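Local coordinates for hypothetical protein (Sus scrofa, PDB 3WOC) that is a prostate-derived, heparin-binding glycoprotein of boar sperm with a jacalin-like lectin fold, probably with a part in sperm capacitation, at residues V34-S39 with R78-H83; G67-S72 with G112-G117; K10-I15 with G120-Y125. All coordinates share one frame; numbering follows the deposited sequence.

Contact 1 of 3, residues V34-S39 with R78-H83. With SO4 (sulfate ion), chain G.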
loop_
_atom_site.group_PDB
_atom_site.type_symbol
_atom_site.label_atom_id
_atom_site.label_comp_id
_atom_site.label_asym_id
_atom_site.label_seq_id
_atom_site.Cartn_x
_atom_site.Cartn_y
_atom_site.Cartn_z
ATOM N N VAL A 34 4.551 16.557 -6.590
ATOM C CA VAL A 34 5.927 16.492 -6.073
ATOM C C VAL A 34 6.485 15.061 -6.055
ATOM O O VAL A 34 7.685 14.851 -5.853
ATOM C CB VAL A 34 6.075 17.168 -4.680
ATOM C CG1 VAL A 34 5.635 18.630 -4.744
ATOM C CG2 VAL A 34 5.296 16.411 -3.610
ATOM N N GLY A 35 5.607 14.085 -6.271
ATOM C CA GLY A 35 6.017 12.692 -6.410
ATOM C C GLY A 35 6.038 11.865 -5.137
ATOM O O GLY A 35 6.784 10.889 -5.046
ATOM N N LEU A 36 5.233 12.250 -4.150
ATOM C CA LEU A 36 5.086 11.443 -2.942
ATOM C C LEU A 36 3.734 10.737 -2.925
ATOM O O LEU A 36 2.777 11.192 -3.555
ATOM C CB LEU A 36 5.302 12.279 -1.666
ATOM C CG LEU A 36 4.370 13.430 -1.274
ATOM C CD1 LEU A 36 3.130 12.936 -0.545
ATOM C CD2 LEU A 36 5.115 14.420 -0.402
ATOM N N ILE A 37 3.662 9.627 -2.199
ATOM C CA ILE A 37 2.423 8.869 -2.093
ATOM C C ILE A 37 1.533 9.476 -1.012
ATOM O O ILE A 37 1.913 9.550 0.150
ATOM C CB ILE A 37 2.684 7.354 -1.883
ATOM C CG1 ILE A 37 3.355 6.777 -3.137
ATOM C CG2 ILE A 37 1.380 6.617 -1.556
ATOM C CD1 ILE A 37 3.921 5.383 -2.984
ATOM N N LYS A 38 0.347 9.913 -1.426
ATOM C CA LYS A 38 -0.572 10.659 -0.575
ATOM C C LYS A 38 -1.557 9.757 0.155
ATOM O O LYS A 38 -1.890 10.004 1.317
ATOM C CB LYS A 38 -1.336 11.696 -1.401
ATOM C CG LYS A 38 -0.452 12.743 -2.062
ATOM C CD LYS A 38 -1.274 13.819 -2.759
ATOM C CE LYS A 38 -2.075 14.674 -1.776
ATOM N NZ LYS A 38 -1.211 15.497 -0.893
ATOM N N SER A 39 -2.025 8.724 -0.540
ATOM C CA SER A 39 -2.986 7.775 0.004
ATOM C C SER A 39 -2.974 6.480 -0.802
ATOM O O SER A 39 -2.505 6.462 -1.944
ATOM C CB SER A 39 -4.394 8.375 0.006
ATOM O OG SER A 39 -4.794 8.753 -1.297
ATOM N N ARG A 78 11.401 9.385 2.445
ATOM C CA ARG A 78 12.146 10.397 3.184
ATOM C C ARG A 78 11.346 10.665 4.459
ATOM O O ARG A 78 11.230 9.773 5.300
ATOM C CB ARG A 78 12.369 11.653 2.334
ATOM C CG ARG A 78 13.105 11.378 1.012
ATOM C CD ARG A 78 13.530 12.653 0.311
ATOM N NE ARG A 78 14.645 13.290 1.013
ATOM C CZ ARG A 78 15.160 14.478 0.705
ATOM N NH1 ARG A 78 14.667 15.196 -0.295
ATOM N NH2 ARG A 78 16.172 14.951 1.417
ATOM N N THR A 79 10.786 11.864 4.602
ATOM C CA THR A 79 9.779 12.118 5.635
ATOM C C THR A 79 8.501 11.362 5.270
ATOM O O THR A 79 7.845 10.772 6.130
ATOM C CB THR A 79 9.468 13.627 5.779
ATOM O OG1 THR A 79 10.642 14.320 6.212
ATOM C CG2 THR A 79 8.355 13.868 6.785
ATOM N N PHE A 80 8.166 11.388 3.983
ATOM C CA PHE A 80 6.971 10.735 3.462
ATOM C C PHE A 80 7.359 9.552 2.590
ATOM O O PHE A 80 8.465 9.507 2.046
ATOM C CB PHE A 80 6.129 11.720 2.644
ATOM C CG PHE A 80 5.707 12.945 3.406
ATOM C CD1 PHE A 80 4.561 12.931 4.193
ATOM C CD2 PHE A 80 6.452 14.119 3.328
ATOM C CE1 PHE A 80 4.171 14.060 4.904
ATOM C CE2 PHE A 80 6.071 15.251 4.034
ATOM C CZ PHE A 80 4.925 15.222 4.824
ATOM N N LEU A 81 6.445 8.592 2.467
ATOM C CA LEU A 81 6.591 7.505 1.511
ATOM C C LEU A 81 6.677 8.093 0.107
ATOM O O LEU A 81 5.761 8.792 -0.338
ATOM C CB LEU A 81 5.415 6.532 1.621
ATOM C CG LEU A 81 5.371 5.337 0.664
ATOM C CD1 LEU A 81 6.494 4.345 0.957
ATOM C CD2 LEU A 81 4.016 4.661 0.742
ATOM N N GLN A 82 7.792 7.817 -0.569
ATOM C CA GLN A 82 8.079 8.378 -1.893
ATOM C C GLN A 82 7.659 7.446 -3.018
ATOM O O GLN A 82 6.935 7.840 -3.931
ATOM C CB GLN A 82 9.577 8.679 -2.043
ATOM C CG GLN A 82 10.095 9.864 -1.241
ATOM C CD GLN A 82 9.671 11.206 -1.804
ATOM O OE1 GLN A 82 9.211 11.308 -2.945
ATOM N NE2 GLN A 82 9.826 12.249 -1.002
ATOM N N HIS A 83 8.124 6.205 -2.940
ATOM C CA HIS A 83 8.024 5.270 -4.047
ATOM C C HIS A 83 7.654 3.875 -3.558
ATOM O O HIS A 83 8.118 3.426 -2.510
ATOM C CB HIS A 83 9.359 5.236 -4.804
ATOM C CG HIS A 83 9.430 4.191 -5.874
ATOM N ND1 HIS A 83 8.920 4.386 -7.140
ATOM C CD2 HIS A 83 9.958 2.944 -5.870
ATOM C CE1 HIS A 83 9.128 3.304 -7.867
ATOM N NE2 HIS A 83 9.758 2.414 -7.121
HETATM S S SO4 G . 1.693 16.828 -3.085
HETATM O O1 SO4 G . 2.167 17.783 -2.084
HETATM O O2 SO4 G . 2.121 15.487 -2.710
HETATM O O3 SO4 G . 2.256 17.151 -4.389
HETATM O O4 SO4 G . 0.235 16.876 -3.154
#

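Contact 2 of 3, residues G67-S72 with G112-G117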
loop_
_atom_site.group_PDB
_atom_site.type_symbol
_atom_site.label_atom_id
_atom_site.label_comp_id
_atom_site.label_asym_id
_atom_site.label_seq_id
_atom_site.Cartn_x
_atom_site.Cartn_y
_atom_site.Cartn_z
ATOM N N GLY A 67 -5.941 -14.892 -10.116
ATOM C CA GLY A 67 -4.865 -15.798 -9.706
ATOM C C GLY A 67 -3.513 -15.121 -9.528
ATOM O O GLY A 67 -2.525 -15.779 -9.198
ATOM N N GLU A 68 -3.472 -13.809 -9.756
ATOM C CA GLU A 68 -2.252 -13.014 -9.600
ATOM C C GLU A 68 -2.246 -12.298 -8.250
ATOM O O GLU A 68 -3.260 -11.729 -7.832
ATOM C CB GLU A 68 -2.125 -12.006 -10.748
ATOM C CG GLU A 68 -0.857 -11.165 -10.726
ATOM C CD GLU A 68 -0.820 -10.123 -11.828
ATOM O OE1 GLU A 68 -1.880 -9.560 -12.172
ATOM O OE2 GLU A 68 0.279 -9.856 -12.351
ATOM N N HIS A 69 -1.095 -12.327 -7.584
ATOM C CA HIS A 69 -0.950 -11.790 -6.231
ATOM C C HIS A 69 0.308 -10.939 -6.090
ATOM O O HIS A 69 1.261 -11.117 -6.841
ATOM C CB HIS A 69 -0.864 -12.936 -5.220
ATOM C CG HIS A 69 -2.027 -13.876 -5.253
ATOM N ND1 HIS A 69 -3.286 -13.521 -4.818
ATOM C CD2 HIS A 69 -2.116 -15.170 -5.646
ATOM C CE1 HIS A 69 -4.103 -14.551 -4.953
ATOM N NE2 HIS A 69 -3.416 -15.565 -5.450
ATOM N N ILE A 70 0.304 -10.021 -5.121
ATOM C CA ILE A 70 1.511 -9.290 -4.727
ATOM C C ILE A 70 2.322 -10.191 -3.795
ATOM O O ILE A 70 1.796 -10.677 -2.790
ATOM C CB ILE A 70 1.187 -7.958 -3.969
ATOM C CG1 ILE A 70 0.108 -7.119 -4.684
ATOM C CG2 ILE A 70 2.470 -7.158 -3.677
ATOM C CD1 ILE A 70 0.537 -6.465 -5.982
ATOM N N ILE A 71 3.591 -10.417 -4.122
ATOM C CA ILE A 71 4.447 -11.268 -3.280
ATOM C C ILE A 71 5.641 -10.545 -2.640
ATOM O O ILE A 71 6.228 -11.052 -1.681
ATOM C CB ILE A 71 4.870 -12.596 -3.987
ATOM C CG1 ILE A 71 5.491 -12.334 -5.362
ATOM C CG2 ILE A 71 3.681 -13.541 -4.107
ATOM C CD1 ILE A 71 7.000 -12.236 -5.344
ATOM N N SER A 72 6.009 -9.380 -3.174
ATOM C CA SER A 72 7.042 -8.538 -2.547
ATOM C C SER A 72 6.893 -7.058 -2.890
ATOM O O SER A 72 6.276 -6.702 -3.892
ATOM C CB SER A 72 8.459 -9.040 -2.871
ATOM O OG SER A 72 8.793 -8.838 -4.232
ATOM N N GLY A 112 5.186 -18.516 -0.280
ATOM C CA GLY A 112 3.844 -18.960 -0.645
ATOM C C GLY A 112 2.785 -17.953 -0.240
ATOM O O GLY A 112 1.733 -17.863 -0.873
ATOM N N GLN A 113 3.071 -17.199 0.821
ATOM C CA GLN A 113 2.186 -16.136 1.293
ATOM C C GLN A 113 2.161 -14.961 0.324
ATOM O O GLN A 113 3.127 -14.714 -0.411
ATOM C CB GLN A 113 2.614 -15.646 2.672
ATOM C CG GLN A 113 2.402 -16.640 3.793
ATOM C CD GLN A 113 2.795 -16.080 5.143
ATOM O OE1 GLN A 113 3.830 -15.423 5.285
ATOM N NE2 GLN A 113 1.974 -16.344 6.146
ATOM N N VAL A 114 1.039 -14.248 0.329
ATOM C CA VAL A 114 0.829 -13.106 -0.555
ATOM C C VAL A 114 0.266 -11.935 0.249
ATOM O O VAL A 114 -0.169 -12.114 1.389
ATOM C CB VAL A 114 -0.114 -13.455 -1.747
ATOM C CG1 VAL A 114 0.370 -14.706 -2.479
ATOM C CG2 VAL A 114 -1.567 -13.624 -1.287
ATOM N N LEU A 115 0.278 -10.745 -0.344
ATOM C CA LEU A 115 -0.253 -9.553 0.306
ATOM C C LEU A 115 -1.770 -9.648 0.438
ATOM O O LEU A 115 -2.472 -9.883 -0.547
ATOM C CB LEU A 115 0.135 -8.296 -0.484
ATOM C CG LEU A 115 -0.114 -6.918 0.143
ATOM C CD1 LEU A 115 0.907 -6.620 1.230
ATOM C CD2 LEU A 115 -0.083 -5.836 -0.925
ATOM N N GLU A 116 -2.266 -9.478 1.658
ATOM C CA GLU A 116 -3.709 -9.474 1.896
ATOM C C GLU A 116 -4.165 -8.304 2.768
ATOM O O GLU A 116 -5.346 -8.196 3.099
ATOM C CB GLU A 116 -4.210 -10.832 2.432
ATOM C CG GLU A 116 -3.450 -11.401 3.626
ATOM C CD GLU A 116 -3.900 -12.819 4.001
ATOM O OE1 GLU A 116 -3.817 -13.167 5.202
ATOM O OE2 GLU A 116 -4.321 -13.591 3.106
ATOM N N GLY A 117 -3.230 -7.422 3.109
ATOM C CA GLY A 117 -3.534 -6.221 3.882
ATOM C C GLY A 117 -2.401 -5.215 3.971
ATOM O O GLY A 117 -1.252 -5.522 3.651
HETATM O O HOH W 1 -1.754 -10.134 -3.257
#

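Contact 3 of 3, residues K10-I15 with G120-Y125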
loop_
_atom_site.group_PDB
_atom_site.type_symbol
_atom_site.label_atom_id
_atom_site.label_comp_id
_atom_site.label_asym_id
_atom_site.label_seq_id
_atom_site.Cartn_x
_atom_site.Cartn_y
_atom_site.Cartn_z
ATOM N N LYS A 10 2.067 13.220 15.718
ATOM C CA LYS A 10 1.329 13.932 14.668
ATOM C C LYS A 10 0.411 13.084 13.781
ATOM O O LYS A 10 -0.696 13.513 13.442
ATOM C CB LYS A 10 2.283 14.765 13.800
ATOM C CG LYS A 10 2.524 16.177 14.326
ATOM C CD LYS A 10 1.208 16.925 14.504
ATOM C CE LYS A 10 1.414 18.295 15.124
ATOM N NZ LYS A 10 0.119 18.906 15.553
ATOM N N GLY A 11 0.864 11.895 13.405
ATOM C CA GLY A 11 0.152 11.092 12.412
ATOM C C GLY A 11 -1.230 10.594 12.795
ATOM O O GLY A 11 -1.576 10.519 13.977
ATOM N N SER A 12 -2.029 10.292 11.775
ATOM C CA SER A 12 -3.220 9.459 11.924
ATOM C C SER A 12 -2.871 8.071 11.390
ATOM O O SER A 12 -1.860 7.901 10.704
ATOM C CB SER A 12 -4.413 10.047 11.167
ATOM O OG SER A 12 -4.820 11.281 11.728
ATOM N N TYR A 13 -3.705 7.085 11.707
ATOM C CA TYR A 13 -3.370 5.686 11.462
ATOM C C TYR A 13 -4.465 4.943 10.721
ATOM O O TYR A 13 -5.641 5.285 10.832
ATOM C CB TYR A 13 -3.032 4.985 12.788
ATOM C CG TYR A 13 -1.840 5.614 13.466
ATOM C CD1 TYR A 13 -1.999 6.668 14.365
ATOM C CD2 TYR A 13 -0.550 5.191 13.168
ATOM C CE1 TYR A 13 -0.903 7.268 14.960
ATOM C CE2 TYR A 13 0.547 5.780 13.761
ATOM C CZ TYR A 13 0.365 6.813 14.653
ATOM O OH TYR A 13 1.461 7.390 15.235
ATOM N N PHE A 14 -4.064 3.932 9.955
ATOM C CA PHE A 14 -5.012 3.086 9.250
ATOM C C PHE A 14 -4.604 1.615 9.278
ATOM O O PHE A 14 -3.429 1.285 9.442
ATOM C CB PHE A 14 -5.221 3.571 7.804
ATOM C CG PHE A 14 -4.058 3.297 6.883
ATOM C CD1 PHE A 14 -3.991 2.106 6.152
ATOM C CD2 PHE A 14 -3.039 4.233 6.730
ATOM C CE1 PHE A 14 -2.923 1.852 5.299
ATOM C CE2 PHE A 14 -1.965 3.987 5.878
ATOM C CZ PHE A 14 -1.906 2.792 5.164
ATOM N N ILE A 15 -5.601 0.748 9.123
ATOM C CA ILE A 15 -5.397 -0.684 8.931
ATOM C C ILE A 15 -6.477 -1.195 7.977
ATOM O O ILE A 15 -7.660 -0.910 8.147
ATOM C CB ILE A 15 -5.375 -1.482 10.289
ATOM C CG1 ILE A 15 -5.397 -3.003 10.062
ATOM C CG2 ILE A 15 -6.535 -1.082 11.198
ATOM C CD1 ILE A 15 -4.032 -3.662 9.977
ATOM N N GLY A 120 -0.582 1.590 8.234
ATOM C CA GLY A 120 0.358 2.689 8.201
ATOM C C GLY A 120 -0.032 3.957 8.921
ATOM O O GLY A 120 -1.061 4.029 9.601
ATOM N N GLN A 121 0.831 4.954 8.750
ATOM C CA GLN A 121 0.711 6.259 9.368
ATOM C C GLN A 121 0.676 7.311 8.258
ATOM O O GLN A 121 1.438 7.224 7.292
ATOM C CB GLN A 121 1.920 6.489 10.281
ATOM C CG GLN A 121 1.952 7.820 11.022
ATOM C CD GLN A 121 3.299 8.095 11.657
ATOM O OE1 GLN A 121 3.420 8.147 12.882
ATOM N NE2 GLN A 121 4.329 8.251 10.829
ATOM N N PHE A 122 -0.214 8.289 8.392
ATOM C CA PHE A 122 -0.261 9.423 7.463
ATOM C C PHE A 122 -0.439 10.742 8.205
ATOM O O PHE A 122 -0.987 10.770 9.309
ATOM C CB PHE A 122 -1.336 9.233 6.384
ATOM C CG PHE A 122 -2.746 9.199 6.906
ATOM C CD1 PHE A 122 -3.461 10.376 7.103
ATOM C CD2 PHE A 122 -3.377 7.985 7.163
ATOM C CE1 PHE A 122 -4.769 10.348 7.569
ATOM C CE2 PHE A 122 -4.677 7.949 7.626
ATOM C CZ PHE A 122 -5.376 9.134 7.826
ATOM N N TRP A 123 0.021 11.837 7.607
ATOM C CA TRP A 123 0.024 13.109 8.326
ATOM C C TRP A 123 -0.338 14.341 7.483
ATOM O O TRP A 123 -1.491 14.785 7.497
ATOM C CB TRP A 123 1.349 13.276 9.095
ATOM C CG TRP A 123 1.573 14.624 9.701
ATOM C CD1 TRP A 123 0.749 15.286 10.570
ATOM C CD2 TRP A 123 2.709 15.473 9.497
ATOM N NE1 TRP A 123 1.300 16.499 10.910
ATOM C CE2 TRP A 123 2.502 16.641 10.268
ATOM C CE3 TRP A 123 3.880 15.364 8.734
ATOM C CZ2 TRP A 123 3.422 17.694 10.296
ATOM C CZ3 TRP A 123 4.796 16.412 8.762
ATOM C CH2 TRP A 123 4.560 17.563 9.538
ATOM N N LEU A 124 0.622 14.894 6.752
ATOM C CA LEU A 124 0.429 16.222 6.166
ATOM C C LEU A 124 0.123 16.170 4.669
ATOM O O LEU A 124 -0.955 16.574 4.231
ATOM C CB LEU A 124 1.656 17.098 6.453
ATOM C CG LEU A 124 1.814 18.505 5.878
ATOM C CD1 LEU A 124 0.775 19.481 6.417
ATOM C CD2 LEU A 124 3.212 18.977 6.217
ATOM N N TYR A 125 1.079 15.660 3.900
ATOM C CA TYR A 125 0.959 15.593 2.449
ATOM C C TYR A 125 0.673 14.174 1.976
ATOM O O TYR A 125 0.225 13.967 0.849
ATOM C CB TYR A 125 2.237 16.107 1.790
ATOM C CG TYR A 125 2.587 17.533 2.144
ATOM C CD1 TYR A 125 3.855 17.857 2.623
ATOM C CD2 TYR A 125 1.651 18.562 2.001
ATOM C CE1 TYR A 125 4.188 19.168 2.942
ATOM C CE2 TYR A 125 1.972 19.871 2.322
ATOM C CZ TYR A 125 3.240 20.166 2.794
ATOM O OH TYR A 125 3.561 21.464 3.111
#

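Contact 1 of 3, residues V34-S39 with R78-H83
A single backbone hydrogen bond joins Ile37 to Leu81, although they belong to different sheets. Ile37 N gives its hydrogen to Leu81 O at 2.9 Å, and the bond is fairly straight, 164° at the hydrogen. The short strands 37-39 and 81-83 run at 118° to each other, and no second bond follows. Beside this bond Ile37 CD1 meets Leu81 CD2 at 3.8 Å. Leu81 turns its CG anti to the backbone N (chi1 178°), which carries its CD2 methyl in against Ile37. This is a seam of the beta-prism fold of jacalin-like lectins, where two of the three four-stranded sheets come together. Ile127 of the third sheet touches both Ile37 and Leu81. On the Phe80 side, the CD2 methyl of Leu36 approaches the ring obliquely, 4.0 Å from Phe80 CD2. Leu36 also borders a sulfate ion, probably from the crystallisation liquor. Val34 N donates to sulfate O3 at 3.2 Å, while Lys38 NZ reaches sulfate O4 at 3.0 Å. The Lys38 chain bends in its last two torsions, and Lys38 NZ also donates to Tyr125 O. Gln82 and His83 form a classic beta bulge with the neighbouring strand 70-77.

Contact 2 of 3, residues G67-S72 with G112-G117
The backbone O of Gln113 touches the Ile71 CG2 methyl where two sheets of the beta-prism fold meet, strand 70-77 from one and strand 114-122 from the other. The Gln113 side chain leads away toward Trp134 and Phe136. Val114, next in the chain, is the residue most covered here. Its CG1 methyl lies 3.5 Å from His69 CB and also touches Ile71 CG2, at 3.9 Å. Its CG2 methyl sits beside His69 ND1. Val114 CG1 and CG2 both touch the imidazole near His69 CG, and CG1 comes to the ring obliquely. Leu115 follows with the one direct hydrogen bond between the segments: Leu115 N to Ile70 O, 2.9 Å and 165° at the hydrogen. Its side chain lies alongside that of Ile70, pointing the same way, with Leu115 CB 3.7 Å from Ile70 CB. Leu115 CG is anti to the backbone N (chi1 -170°), and its CD2 methyl also packs on Ile70. Glu116 turns from the seam to a salt bridge with Lys18. The short strands diverge at 110°, and a water fills in for a second direct bond, accepting from Ile70 N at 2.8 Å and donating to Leu115 O at 2.8 Å.

Contact 3 of 3, residues K10-I15 with G120-Y125
Four backbone hydrogen bonds tie Ser12 to Phe122 and Phe14 to Gly120. Ser12 N to Phe122 O is the shortest, at 2.7 Å, and Phe122 N returns a bond to Ser12 O at 2.9 Å. The second pair is a little longer: Phe14 N to Gly120 O is 3.0 Å, and Gly120 N to Phe14 O is 3.1 Å. Between them Tyr13 and Gln121 form a non-hydrogen-bonded pair. Their side chains lie side by side, the ring and amide planes 49° apart, with Tyr13 CE2 3.7 Å from Gln121 CG. The amide NE2 of Gln121 is held by Thr128 of the next strand. The other face of the sheet carries Ser12, Phe14 and Phe122. Phe14 CG stands between the backbone N and the carbonyl carbon (chi1 73°), which swings the ring over the backbone of Gly120. Gly120 N lies above the ring centre. Phe14 CD2 meets the Phe122 ring at its edge, 3.8 Å from Phe122 CD2, and Ser12 CB covers one face of that ring in a CH-pi contact. At the outer end, Lys10 CB sits over the five-membered ring of Trp123, 3.8 Å from its centroid, while Leu124 CB covers the opposite face. This antiparallel pairing joins an early strand to a late one in one four-stranded sheet of the jacalin-like beta-prism.

In the fold
Contact 3 lies within one sheet, while contacts 1 and 2 each join two sheets. The difference shows in their bonding. Contact 3 has regular antiparallel pairing, whereas each of the others has one direct backbone bond and mainly aliphatic packing, with a single ring in each. Contacts 1 and 2 are partly buried and lie on opposite sides of the chain's centre. They share a sheet through neighbouring strands 81-88 and 70-77. Contact 3 is a surface contact with more aromatic side chains. It shares strand 114-122 with contact 2, about 24 Å away between centres. It touches contact 1 directly: Tyr125 packs on Leu36 and Phe80, Trp123 meets Phe80, and Tyr125 O probably accepts from Lys38 NZ.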